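Local structure of DNA alpha-glucosyltransferase (1XV5) at residues 37-42 with 57-62; 109-114 with 135-140. The protein belongs to the GT-B clan of glycosyltransferases, built from two Rossmann-like domains, and is modelled here with uridine-5'-diphosphate. One frame throughout, in Å; residues are numbered along the deposited sequence.

Interaction 1: residues 37-42 with 57-62; sequences LVYAKD and SIPVIL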
loop_
_atom_site.group_PDB
_atom_site.type_symbol
_atom_site.label_atom_id
_atom_site.label_comp_id
_atom_site.label_asym_id
_atom_site.label_seq_id
_atom_site.Cartn_x
_atom_site.Cartn_y
_atom_site.Cartn_z
ATOM N N LEU A 37 -18.479 5.450 -1.020
ATOM C CA LEU A 37 -17.184 5.570 -0.362
ATOM C C LEU A 37 -17.278 6.757 0.579
ATOM O O LEU A 37 -17.441 7.894 0.141
ATOM C CB LEU A 37 -16.078 5.798 -1.397
ATOM C CG LEU A 37 -14.651 5.958 -0.866
ATOM C CD1 LEU A 37 -14.213 4.684 -0.158
ATOM C CD2 LEU A 37 -13.719 6.264 -2.022
ATOM N N VAL A 38 -17.170 6.478 1.873
ATOM C CA VAL A 38 -17.285 7.500 2.906
ATOM C C VAL A 38 -16.020 7.607 3.748
ATOM O O VAL A 38 -15.426 6.598 4.112
ATOM C CB VAL A 38 -18.462 7.165 3.848
ATOM C CG1 VAL A 38 -18.601 8.227 4.927
ATOM C CG2 VAL A 38 -19.740 7.027 3.044
ATOM N N TYR A 39 -15.608 8.832 4.058
ATOM C CA TYR A 39 -14.430 9.019 4.894
ATOM C C TYR A 39 -14.627 10.154 5.888
ATOM O O TYR A 39 -15.298 11.142 5.592
ATOM C CB TYR A 39 -13.179 9.280 4.044
ATOM C CG TYR A 39 -13.157 10.597 3.302
ATOM C CD1 TYR A 39 -13.822 10.753 2.085
ATOM C CD2 TYR A 39 -12.451 11.688 3.812
ATOM C CE1 TYR A 39 -13.781 11.962 1.392
ATOM C CE2 TYR A 39 -12.407 12.897 3.131
ATOM C CZ TYR A 39 -13.072 13.028 1.921
ATOM O OH TYR A 39 -13.017 14.225 1.247
ATOM N N ALA A 40 -14.049 9.993 7.074
ATOM C CA ALA A 40 -14.142 11.003 8.124
ATOM C C ALA A 40 -13.284 12.199 7.734
ATOM O O ALA A 40 -12.093 12.056 7.450
ATOM C CB ALA A 40 -13.667 10.427 9.449
ATOM N N LYS A 41 -13.894 13.379 7.723
ATOM C CA LYS A 41 -13.197 14.604 7.351
ATOM C C LYS A 41 -12.582 15.300 8.567
ATOM O O LYS A 41 -11.864 16.290 8.428
ATOM C CB LYS A 41 -14.179 15.547 6.650
ATOM C CG LYS A 41 -13.564 16.814 6.090
ATOM C CD LYS A 41 -14.621 17.678 5.419
ATOM C CE LYS A 41 -14.007 18.933 4.816
ATOM N NZ LYS A 41 -15.036 19.783 4.161
ATOM N N ASP A 42 -12.862 14.766 9.752
ATOM C CA ASP A 42 -12.366 15.325 11.009
ATOM C C ASP A 42 -10.875 15.633 10.992
ATOM O O ASP A 42 -10.437 16.650 11.530
ATOM C CB ASP A 42 -12.685 14.367 12.157
ATOM C CG ASP A 42 -14.162 14.057 12.254
ATOM O OD1 ASP A 42 -14.797 14.454 13.256
ATOM O OD2 ASP A 42 -14.693 13.421 11.317
ATOM N N SER A 57 -16.268 10.463 -3.706
ATOM C CA SER A 57 -16.049 10.255 -2.276
ATOM C C SER A 57 -16.973 11.130 -1.440
ATOM O O SER A 57 -17.211 12.290 -1.771
ATOM C CB SER A 57 -14.596 10.553 -1.906
ATOM O OG SER A 57 -14.302 11.923 -2.092
ATOM N N ILE A 58 -17.479 10.567 -0.347
ATOM C CA ILE A 58 -18.393 11.277 0.542
ATOM C C ILE A 58 -17.752 11.605 1.889
ATOM O O ILE A 58 -17.570 10.728 2.734
ATOM C CB ILE A 58 -19.661 10.442 0.805
ATOM C CG1 ILE A 58 -20.335 10.090 -0.522
ATOM C CG2 ILE A 58 -20.621 11.216 1.704
ATOM C CD1 ILE A 58 -21.473 9.093 -0.385
ATOM N N PRO A 59 -17.395 12.877 2.105
ATOM C CA PRO A 59 -16.782 13.258 3.376
ATOM C C PRO A 59 -17.843 13.507 4.444
ATOM O O PRO A 59 -18.955 13.934 4.137
ATOM C CB PRO A 59 -16.018 14.525 3.015
ATOM C CG PRO A 59 -16.913 15.155 2.004
ATOM C CD PRO A 59 -17.326 13.984 1.134
ATOM N N VAL A 60 -17.500 13.224 5.693
ATOM C CA VAL A 60 -18.422 13.441 6.794
ATOM C C VAL A 60 -17.639 13.767 8.055
ATOM O O VAL A 60 -16.616 13.144 8.347
ATOM C CB VAL A 60 -19.318 12.198 7.037
ATOM C CG1 VAL A 60 -18.467 11.001 7.429
ATOM C CG2 VAL A 60 -20.348 12.503 8.113
ATOM N N ILE A 61 -18.106 14.771 8.789
ATOM C CA ILE A 61 -17.452 15.168 10.025
ATOM C C ILE A 61 -18.119 14.385 11.143
ATOM O O ILE A 61 -19.242 14.690 11.543
ATOM C CB ILE A 61 -17.622 16.674 10.293
ATOM C CG1 ILE A 61 -17.197 17.473 9.059
ATOM C CG2 ILE A 61 -16.778 17.081 11.492
ATOM C CD1 ILE A 61 -17.475 18.963 9.165
ATOM N N LEU A 62 -17.427 13.366 11.636
ATOM C CA LEU A 62 -17.966 12.521 12.690
ATOM C C LEU A 62 -18.348 13.301 13.939
ATOM O O LEU A 62 -19.392 13.052 14.536
ATOM C CB LEU A 62 -16.957 11.427 13.055
ATOM C CG LEU A 62 -16.613 10.411 11.960
ATOM C CD1 LEU A 62 -15.581 9.427 12.490
ATOM C CD2 LEU A 62 -17.866 9.676 11.519
HETATM O O HOH W 1 -14.173 14.432 -1.257
#
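The Tyr39 ring lies across Pro59, whose CA sits over one face, offset toward the rim, while Pro59 CB comes within 3.5 Å of Tyr39 CZ. At the edge, in the ring plane, a water bridges the phenol to segment 57-62, 2.8 Å from Tyr39 OH and 2.6 Å from Ser57 OG; Ser57 OG itself also lies near that plane, beside CE1. The ring is bent over the second strand because its CG stands between the backbone N and the carbonyl carbon (chi1 68°).

The second flat group, the Asp42 carboxylate, lies just past the end of its strand. The syn lone pair of OD2 takes the backbone N-H of Leu62 at 2.8 Å, and OD1 is held by Thr93 OG1 and Ala63 N, so both oxygens have partners. Along the two segments the parallel strands bond in the usual alternation: Leu37 O accepts from Ile58 N, Tyr39 N gives to Ile58 O, Tyr39 O accepts from Val60 N, and Lys41 N gives to Val60 O. On the sheet face away from Tyr39, Val38 CG1 meets Val60 CG1 at 3.7 Å, and Ala40 CB meets Leu62 CD1.

Helix 66-73 packs on Val38, Ile58 and Val60. Strand 34-40 bonds on its other side to strand 3-8, leaving strand 58-60 as an outermost strand of the seven-stranded parallel sheet.

Interaction 2: residues 109-114 with 135-140; sequences RVVVYQ and ADVIFS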
loop_
_atom_site.group_PDB
_atom_site.type_symbol
_atom_site.label_atom_id
_atom_site.label_comp_id
_atom_site.label_asym_id
_atom_site.label_seq_id
_atom_site.Cartn_x
_atom_site.Cartn_y
_atom_site.Cartn_z
ATOM N N ARG A 109 -23.622 -6.758 7.600
ATOM C CA ARG A 109 -22.398 -7.523 7.799
ATOM C C ARG A 109 -21.213 -6.572 7.797
ATOM O O ARG A 109 -20.881 -5.979 6.772
ATOM C CB ARG A 109 -22.234 -8.578 6.697
ATOM C CG ARG A 109 -21.014 -9.468 6.885
ATOM C CD ARG A 109 -21.096 -10.739 6.051
ATOM N NE ARG A 109 -22.220 -11.579 6.458
ATOM C CZ ARG A 109 -22.454 -12.802 5.990
ATOM N NH1 ARG A 109 -21.639 -13.341 5.093
ATOM N NH2 ARG A 109 -23.508 -13.485 6.415
ATOM N N VAL A 110 -20.580 -6.424 8.953
ATOM C CA VAL A 110 -19.443 -5.529 9.087
ATOM C C VAL A 110 -18.125 -6.247 8.832
ATOM O O VAL A 110 -17.792 -7.220 9.505
ATOM C CB VAL A 110 -19.407 -4.895 10.489
ATOM C CG1 VAL A 110 -18.163 -4.040 10.645
ATOM C CG2 VAL A 110 -20.662 -4.058 10.706
ATOM N N VAL A 111 -17.382 -5.750 7.852
ATOM C CA VAL A 111 -16.100 -6.333 7.494
ATOM C C VAL A 111 -14.985 -5.375 7.895
ATOM O O VAL A 111 -14.993 -4.203 7.518
ATOM C CB VAL A 111 -16.021 -6.588 5.978
ATOM C CG1 VAL A 111 -14.698 -7.252 5.632
ATOM C CG2 VAL A 111 -17.193 -7.455 5.541
ATOM N N VAL A 112 -14.028 -5.872 8.667
ATOM C CA VAL A 112 -12.925 -5.034 9.101
ATOM C C VAL A 112 -11.595 -5.503 8.534
ATOM O O VAL A 112 -11.208 -6.660 8.699
ATOM C CB VAL A 112 -12.817 -5.001 10.634
ATOM C CG1 VAL A 112 -11.621 -4.160 11.048
ATOM C CG2 VAL A 112 -14.100 -4.431 11.228
ATOM N N TYR A 113 -10.909 -4.592 7.853
ATOM C CA TYR A 113 -9.606 -4.881 7.268
ATOM C C TYR A 113 -8.537 -4.136 8.057
ATOM O O TYR A 113 -8.636 -2.919 8.244
ATOM C CB TYR A 113 -9.538 -4.393 5.817
ATOM C CG TYR A 113 -10.176 -5.282 4.773
ATOM C CD1 TYR A 113 -9.421 -6.236 4.085
ATOM C CD2 TYR A 113 -11.519 -5.128 4.424
ATOM C CE1 TYR A 113 -9.987 -7.007 3.066
ATOM C CE2 TYR A 113 -12.095 -5.892 3.411
ATOM C CZ TYR A 113 -11.324 -6.826 2.733
ATOM O OH TYR A 113 -11.880 -7.553 1.709
ATOM N N GLN A 114 -7.530 -4.859 8.530
ATOM C CA GLN A 114 -6.433 -4.217 9.237
ATOM C C GLN A 114 -5.333 -4.098 8.195
ATOM O O GLN A 114 -4.715 -5.091 7.814
ATOM C CB GLN A 114 -5.941 -5.056 10.414
ATOM C CG GLN A 114 -4.759 -4.400 11.103
ATOM C CD GLN A 114 -5.028 -2.936 11.401
ATOM O OE1 GLN A 114 -5.896 -2.604 12.212
ATOM N NE2 GLN A 114 -4.297 -2.053 10.735
ATOM N N ALA A 135 -17.168 -6.517 14.193
ATOM C CA ALA A 135 -16.888 -7.169 12.922
ATOM C C ALA A 135 -17.400 -8.599 12.805
ATOM O O ALA A 135 -17.296 -9.394 13.737
ATOM C CB ALA A 135 -15.387 -7.143 12.652
ATOM N N ASP A 136 -17.954 -8.912 11.639
ATOM C CA ASP A 136 -18.451 -10.249 11.351
ATOM C C ASP A 136 -17.362 -10.968 10.566
ATOM O O ASP A 136 -17.335 -12.197 10.492
ATOM C CB ASP A 136 -19.731 -10.180 10.518
ATOM C CG ASP A 136 -20.877 -9.538 11.270
ATOM O OD1 ASP A 136 -21.251 -8.396 10.936
ATOM O OD2 ASP A 136 -21.398 -10.177 12.208
ATOM N N VAL A 137 -16.466 -10.180 9.979
ATOM C CA VAL A 137 -15.352 -10.699 9.193
ATOM C C VAL A 137 -14.146 -9.794 9.433
ATOM O O VAL A 137 -14.258 -8.570 9.350
ATOM C CB VAL A 137 -15.670 -10.690 7.679
ATOM C CG1 VAL A 137 -14.511 -11.306 6.899
ATOM C CG2 VAL A 137 -16.963 -11.455 7.405
ATOM N N ILE A 138 -12.998 -10.399 9.722
ATOM C CA ILE A 138 -11.775 -9.642 9.978
ATOM C C ILE A 138 -10.640 -10.119 9.075
ATOM O O ILE A 138 -10.439 -11.324 8.918
ATOM C CB ILE A 138 -11.326 -9.810 11.440
ATOM C CG1 ILE A 138 -12.463 -9.407 12.381
ATOM C CG2 ILE A 138 -10.082 -8.970 11.706
ATOM C CD1 ILE A 138 -12.200 -9.766 13.831
ATOM N N PHE A 139 -9.904 -9.171 8.496
ATOM C CA PHE A 139 -8.773 -9.479 7.613
ATOM C C PHE A 139 -7.488 -8.792 8.086
ATOM O O PHE A 139 -7.531 -7.683 8.627
ATOM C CB PHE A 139 -9.019 -8.982 6.185
ATOM C CG PHE A 139 -10.052 -9.751 5.413
ATOM C CD1 PHE A 139 -11.344 -9.252 5.271
ATOM C CD2 PHE A 139 -9.714 -10.926 4.751
ATOM C CE1 PHE A 139 -12.280 -9.908 4.473
ATOM C CE2 PHE A 139 -10.643 -11.590 3.951
ATOM C CZ PHE A 139 -11.928 -11.078 3.809
ATOM N N SER A 140 -6.350 -9.444 7.856
ATOM C CA SER A 140 -5.046 -8.877 8.201
ATOM C C SER A 140 -4.030 -9.346 7.160
ATOM O O SER A 140 -4.277 -10.307 6.437
ATOM C CB SER A 140 -4.593 -9.319 9.594
ATOM O OG SER A 140 -4.092 -10.643 9.581
#
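Strands 109-114 and 137-140 run parallel, their axes 14° apart and 4.7 Å at closest approach, and Val112 anchors the middle by giving its N-H to Val137 O and accepting from Phe139 N, with Gln114 N bonding to Phe139 O farther along.

Tyr113 and Phe139 run alongside each other in the same direction and form an offset stack with centroids 4.5 Å apart and planes at 12°. Phe139 CD1 sits over the tyrosine face, 3.4 Å from Tyr113 CE1. Both rings have CG anti to the carbonyl carbon, and these matching torsions let them lean the same way. Val111 CG1 fills in at the phenylalanine edge, in its plane, 3.8 Å from Phe139 CE1.

The chain between the two strands passes through helices 119-122 and 128-134, a beta-alpha-beta crossover, the repeating unit of a Rossmann-like domain. Where the second helix ends, Ala135 CB presses on Val112 CG2 at 3.3 Å, tighter than normal carbon packing. The next residue locks the strand entrance: Asp136 OD1 takes Val110 N at 2.9 Å through its anti lone pair, and Asp136 N returns a bond of 2.7 Å to Val110 O. That carbonyl also accepts a longer bond from Val137 N, so two donors share it unequally. Arg134 forms a salt bridge to the same Asp136 OD1, which probably favours the charged carboxylate. On the aromatic face, helix 388-399 packs against Val111, Tyr113 and Phe139, and its Gln395 NE2 bonds to Tyr113 OH.

Interactions 1 and 2 occupy the same seven-stranded parallel sheet without touching: their centres are 20 Å apart and their nearest atoms about 11 Å. Strands 3-8 and 78-83 lie between them, the first bonded to strand 34-40 and the second to strand 109-114. Interaction 1 is at one margin of the sheet, where strand 58-60 is outermost, whereas interaction 2 is more deeply buried and is followed by strand 172-174 at the other margin. Both stand off from the bound uridine-5'-diphosphate: the side chain of Gln114 is about 10 Å from it and that of Leu37 about 14 Å.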